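Local coordinates for protein GH3 beta-N-acetylglucosaminidase (Paenibacillaceae, PDB 6K5J) that hydrolyses terminal, non-reducing beta-N-acetylglucosamine residues from sugar chains, as a bacterial enzyme of glycoside hydrolase family 3, at residues M103-A107 against G525-A529; P136-N142 against R152-A158. All blocks are in the same frame, centred on the assembly; numbering follows the deposited sequence.

Contact 1. Residues M103-A107 against G525-A529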
loop_
_atom_site.group_PDB
_atom_site.type_symbol
_atom_site.label_atom_id
_atom_site.label_comp_id
_atom_site.label_asym_id
_atom_site.label_seq_id
_atom_site.Cartn_x
_atom_site.Cartn_y
_atom_site.Cartn_z
ATOM N N MET A 103 8.094 -3.688 3.371
ATOM C CA MET A 103 9.160 -3.757 4.364
ATOM C C MET A 103 9.569 -5.201 4.648
ATOM O O MET A 103 10.736 -5.457 4.958
ATOM C CB MET A 103 8.777 -3.034 5.659
ATOM C CG MET A 103 10.015 -2.822 6.562
ATOM S SD MET A 103 9.768 -1.665 7.930
ATOM C CE MET A 103 9.706 -0.115 7.011
ATOM N N ALA A 104 8.648 -6.159 4.505
ATOM C CA ALA A 104 9.051 -7.563 4.562
ATOM C C ALA A 104 10.050 -7.884 3.454
ATOM O O ALA A 104 11.062 -8.562 3.687
ATOM C CB ALA A 104 7.817 -8.466 4.463
ATOM N N LEU A 105 9.806 -7.369 2.247
ATOM C CA LEU A 105 10.749 -7.582 1.151
ATOM C C LEU A 105 12.076 -6.876 1.421
ATOM O O LEU A 105 13.144 -7.405 1.095
ATOM C CB LEU A 105 10.139 -7.092 -0.170
ATOM C CG LEU A 105 9.023 -7.968 -0.767
ATOM C CD1 LEU A 105 8.196 -7.191 -1.806
ATOM C CD2 LEU A 105 9.618 -9.235 -1.386
ATOM N N GLY A 106 12.023 -5.673 2.001
ATOM C CA GLY A 106 13.249 -4.954 2.325
ATOM C C GLY A 106 14.130 -5.700 3.312
ATOM O O GLY A 106 15.358 -5.714 3.174
ATOM N N ALA A 107 13.517 -6.338 4.316
ATOM C CA ALA A 107 14.297 -7.102 5.292
ATOM C C ALA A 107 14.937 -8.339 4.676
ATOM O O ALA A 107 15.992 -8.783 5.144
ATOM C CB ALA A 107 13.425 -7.519 6.474
ATOM N N GLY A 525 16.742 -12.271 8.171
ATOM C CA GLY A 525 16.351 -10.922 7.818
ATOM C C GLY A 525 17.247 -9.890 8.464
ATOM O O GLY A 525 17.886 -10.131 9.487
ATOM N N THR A 526 17.288 -8.713 7.851
ATOM C CA THR A 526 18.028 -7.575 8.381
ATOM C C THR A 526 17.074 -6.397 8.492
ATOM O O THR A 526 16.400 -6.063 7.517
ATOM C CB THR A 526 19.205 -7.224 7.462
ATOM O OG1 THR A 526 20.199 -8.255 7.552
ATOM C CG2 THR A 526 19.826 -5.891 7.857
ATOM N N LEU A 527 17.017 -5.767 9.662
ATOM C CA LEU A 527 16.135 -4.621 9.852
ATOM C C LEU A 527 16.390 -3.565 8.771
ATOM O O LEU A 527 17.514 -3.045 8.677
ATOM C CB LEU A 527 16.366 -4.018 11.233
ATOM C CG LEU A 527 15.544 -2.784 11.587
ATOM C CD1 LEU A 527 14.088 -3.154 11.807
ATOM C CD2 LEU A 527 16.138 -2.099 12.828
ATOM N N PRO A 528 15.408 -3.250 7.925
ATOM C CA PRO A 528 15.668 -2.390 6.763
ATOM C C PRO A 528 15.416 -0.904 6.981
ATOM O O PRO A 528 15.660 -0.122 6.057
ATOM C CB PRO A 528 14.689 -2.951 5.725
ATOM C CG PRO A 528 13.485 -3.320 6.566
ATOM C CD PRO A 528 14.054 -3.839 7.875
ATOM N N ALA A 529 14.941 -0.491 8.152
ATOM C CA ALA A 529 14.659 0.907 8.452
ATOM C C ALA A 529 15.070 1.190 9.885
ATOM O O ALA A 529 15.024 0.289 10.736
ATOM C CB ALA A 529 13.169 1.247 8.251
HETATM O O HOH W 1 17.502 -5.019 4.794
HETATM O O HOH W 2 18.709 -9.009 4.562
#
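Helix 102-108 of the family 3 N-terminal domain meets the loop after helix 507-517 here, with Pro528 set against Met103, Gly106 and Ala107. The proline ring reaches the helix with three carbons. Pro528 CG lies 3.5 Å from Met103 CG, and the two side chains cross at about a right angle. Pro528 CB is 3.7 Å from Gly106 C, and Pro528 CD is 4.0 Å from Ala107 CB. Gly106 has no side chain, and the proline ring comes close to its backbone there. Met103 bends at its last torsion (chi3 -72°), which brings Met103 CE to 3.9 Å from Ala529 CB. The pairing joins the TIM-barrel-type domain to the last part of the chain, some 420 residues on. A glycine in place of Pro528 would probably leave Met103 CG and Ala107 CB without their apolar neighbour and open a gap beside the helix. Polar atoms close the other end. Thr526 N donates to Ala107 O over 3.0 Å in a nearly straight bond (167°), near the end of the helix. Water 1 donates to both Gly106 O and Thr526 O. Tyr503 also covers Met103, Ala107 and Pro528.

Contact 2. Residues P136-N142 against R152-A158. With NAG (2-acetamido-2-deoxy-beta-D-glucopyranose), chain B.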
loop_
_atom_site.group_PDB
_atom_site.type_symbol
_atom_site.label_atom_id
_atom_site.label_comp_id
_atom_site.label_asym_id
_atom_site.label_seq_id
_atom_site.Cartn_x
_atom_site.Cartn_y
_atom_site.Cartn_z
ATOM N N PRO A 136 4.568 0.557 -6.909
ATOM C CA PRO A 136 4.976 0.462 -5.507
ATOM C C PRO A 136 5.154 1.823 -4.836
ATOM O O PRO A 136 5.468 2.810 -5.504
ATOM C CB PRO A 136 6.326 -0.258 -5.588
ATOM C CG PRO A 136 6.925 0.287 -6.866
ATOM C CD PRO A 136 5.732 0.499 -7.816
ATOM N N SER A 137 4.969 1.864 -3.520
ATOM C CA SER A 137 5.517 2.976 -2.756
ATOM C C SER A 137 7.036 2.995 -2.884
ATOM O O SER A 137 7.701 1.984 -2.635
ATOM C CB SER A 137 5.136 2.858 -1.283
ATOM O OG SER A 137 5.907 3.756 -0.490
ATOM N N LEU A 138 7.582 4.151 -3.277
ATOM C CA LEU A 138 9.008 4.426 -3.198
ATOM C C LEU A 138 9.331 5.350 -2.033
ATOM O O LEU A 138 10.402 5.969 -2.009
ATOM C CB LEU A 138 9.516 5.030 -4.513
ATOM C CG LEU A 138 9.394 4.121 -5.742
ATOM C CD1 LEU A 138 10.097 4.773 -6.941
ATOM C CD2 LEU A 138 9.983 2.735 -5.453
ATOM N N ASP A 139 8.416 5.469 -1.076
ATOM C CA ASP A 139 8.702 6.258 0.112
ATOM C C ASP A 139 9.784 5.574 0.940
ATOM O O ASP A 139 9.863 4.344 1.004
ATOM C CB ASP A 139 7.430 6.463 0.933
ATOM C CG ASP A 139 6.281 7.030 0.102
ATOM O OD1 ASP A 139 6.438 8.131 -0.477
ATOM O OD2 ASP A 139 5.219 6.378 0.026
ATOM N N ILE A 140 10.640 6.386 1.556
ATOM C CA ILE A 140 11.769 5.908 2.346
ATOM C C ILE A 140 11.445 6.215 3.802
ATOM O O ILE A 140 11.455 7.383 4.216
ATOM C CB ILE A 140 13.093 6.565 1.917
ATOM C CG1 ILE A 140 13.403 6.270 0.447
ATOM C CG2 ILE A 140 14.252 6.070 2.788
ATOM C CD1 ILE A 140 14.362 7.292 -0.203
ATOM N N ASN A 141 11.139 5.176 4.581
ATOM C CA ASN A 141 10.653 5.359 5.952
ATOM C C ASN A 141 11.843 5.526 6.895
ATOM O O ASN A 141 12.232 4.624 7.639
ATOM C CB ASN A 141 9.770 4.191 6.374
ATOM C CG ASN A 141 8.819 4.559 7.494
ATOM O OD1 ASN A 141 7.705 5.031 7.251
ATOM N ND2 ASN A 141 9.250 4.338 8.733
ATOM N N ASN A 142 12.445 6.714 6.829
ATOM C CA ASN A 142 13.564 7.090 7.687
ATOM C C ASN A 142 13.103 7.677 9.016
ATOM O O ASN A 142 13.945 8.034 9.847
ATOM C CB ASN A 142 14.449 8.110 6.974
ATOM C CG ASN A 142 13.716 9.394 6.714
ATOM O OD1 ASN A 142 12.722 9.406 5.998
ATOM N ND2 ASN A 142 14.160 10.478 7.341
ATOM N N ARG A 152 4.742 -0.062 4.656
ATOM C CA ARG A 152 4.496 0.145 3.231
ATOM C C ARG A 152 5.747 0.575 2.471
ATOM O O ARG A 152 5.733 0.561 1.237
ATOM C CB ARG A 152 3.393 1.190 3.034
ATOM C CG ARG A 152 2.039 0.754 3.553
ATOM C CD ARG A 152 1.095 1.944 3.630
ATOM N NE ARG A 152 0.686 2.371 2.302
ATOM C CZ ARG A 152 0.136 3.549 2.023
ATOM N NH1 ARG A 152 -0.042 4.446 2.977
ATOM N NH2 ARG A 152 -0.245 3.824 0.782
ATOM N N SER A 153 6.817 0.946 3.169
ATOM C CA SER A 153 8.100 1.281 2.571
ATOM C C SER A 153 9.029 0.075 2.644
ATOM O O SER A 153 8.988 -0.686 3.612
ATOM C CB SER A 153 8.743 2.462 3.309
ATOM O OG SER A 153 10.136 2.532 3.046
ATOM N N TYR A 154 9.884 -0.095 1.620
ATOM C CA TYR A 154 10.887 -1.163 1.703
ATOM C C TYR A 154 11.861 -0.933 2.859
ATOM O O TYR A 154 12.371 -1.895 3.441
ATOM C CB TYR A 154 11.690 -1.284 0.404
ATOM C CG TYR A 154 10.887 -1.565 -0.838
ATOM C CD1 TYR A 154 10.307 -2.814 -1.057
ATOM C CD2 TYR A 154 10.718 -0.577 -1.800
ATOM C CE1 TYR A 154 9.577 -3.069 -2.209
ATOM C CE2 TYR A 154 9.991 -0.821 -2.945
ATOM C CZ TYR A 154 9.426 -2.057 -3.149
ATOM O OH TYR A 154 8.697 -2.274 -4.287
ATOM N N GLY A 155 12.156 0.318 3.191
ATOM C CA GLY A 155 13.109 0.562 4.254
ATOM C C GLY A 155 13.559 2.009 4.268
ATOM O O GLY A 155 12.997 2.863 3.577
ATOM N N GLY A 156 14.597 2.255 5.060
ATOM C CA GLY A 156 15.049 3.591 5.390
ATOM C C GLY A 156 16.223 4.135 4.602
ATOM O O GLY A 156 16.724 5.213 4.944
ATOM N N THR A 157 16.670 3.459 3.546
ATOM C CA THR A 157 17.740 4.000 2.719
ATOM C C THR A 157 17.275 4.130 1.279
ATOM O O THR A 157 16.485 3.319 0.788
ATOM C CB THR A 157 19.005 3.138 2.754
ATOM O OG1 THR A 157 18.704 1.826 2.277
ATOM C CG2 THR A 157 19.579 3.073 4.159
ATOM N N ALA A 158 17.788 5.163 0.608
ATOM C CA ALA A 158 17.485 5.348 -0.804
ATOM C C ALA A 158 17.956 4.157 -1.628
ATOM O O ALA A 158 17.278 3.741 -2.573
ATOM C CB ALA A 158 18.132 6.636 -1.315
HETATM C C1 NAG B . -4.576 7.642 -0.515
HETATM C C2 NAG B . -3.217 6.927 -0.304
HETATM C C3 NAG B . -2.681 6.343 -1.623
HETATM C C4 NAG B . -3.754 5.551 -2.359
HETATM C C5 NAG B . -4.979 6.430 -2.548
HETATM C C6 NAG B . -6.118 5.747 -3.270
HETATM C C7 NAG B . -1.478 7.595 1.318
HETATM C C8 NAG B . -0.528 8.688 1.727
HETATM N N2 NAG B . -2.251 7.861 0.260
HETATM O O1 NAG B . -5.135 7.879 0.734
HETATM O O3 NAG B . -1.563 5.499 -1.363
HETATM O O4 NAG B . -3.270 5.124 -3.626
HETATM O O5 NAG B . -5.467 6.798 -1.254
HETATM O O6 NAG B . -6.715 4.739 -2.463
HETATM O O7 NAG B . -1.524 6.516 1.905
HETATM O O HOH W 3 9.426 2.003 -0.376
#
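Ser153 OG sits at the centre of this contact and is gripped by three hydrogen bonds. Ser153 OG donates to Asp139 O at 2.7 Å and accepts from Asn141 N at 3.2 Å. It also accepts from Gly155 N, which makes an ST turn. With chi1 at 161°, OG points away from its own backbone N and between these partners. The Asn141 N-H is shared between Ser153 OG and Gly155 O, the latter 3.1 Å from Asn141 N and met from above its carbonyl plane. Ser137 forms a second ST turn with Asp139 N. Ser137 OG donates to Asp139 OD2 at 2.8 Å, from 44° out of the carboxylate plane. Water 3 links Tyr154 N to Ser137 O and Asp139 O. The Tyr154 ring lies along 136-138, with Tyr154 OH 3.4 Å from Pro136 CB and the ring edge toward Leu138 CD2. Ile140 CG2 stands opposite its own backbone N, which puts it tightly over Gly156, 3.3 Å from Gly156 C. Ile140 CD1 rests on Ala158, at the start of helix 158-174. Both segments belong to the loop region between strand 132-133 and that helix in the TIM-barrel-type domain. Arg152 presents its guanidinium edge to the sugar. Arg152 NH1 donates to NAG O7 at 2.8 Å, and NH2 adds weak bonds to O7 and O3. Glu85 forms a salt bridge with NH2. Asp139 OD2 also hydrogen-bonds His183 ND1, while His183 NE2 bonds the sugar. The loop's hydrogen bonds are likely to hold this second-shell carboxylate in place, while Arg152 binds the acetamido oxygen directly.

In the fold
Contact 2 is the more deeply buried of the two and lies nearer the centre of the chain, beside the bound sugar. Contact 1 is partly buried, with Thr526 exposed, and joins parts of the chain far apart in sequence, whereas contact 2 folds one loop region on itself. Their chemistry follows: apolar carbons, one backbone bond and bridging water in contact 1, a dense set of hydroxyl, carboxylate and backbone bonds in contact 2. The centres are 10 Å apart and the contacts touch. Pro528 O probably accepts a hydrogen bond from Gly156 N, Met103 CB packs on Ser153 O, and Ala529 CB packs on Asn141 O. The segment 525-529 therefore borders both helix 102-108 and the 152-158 loop.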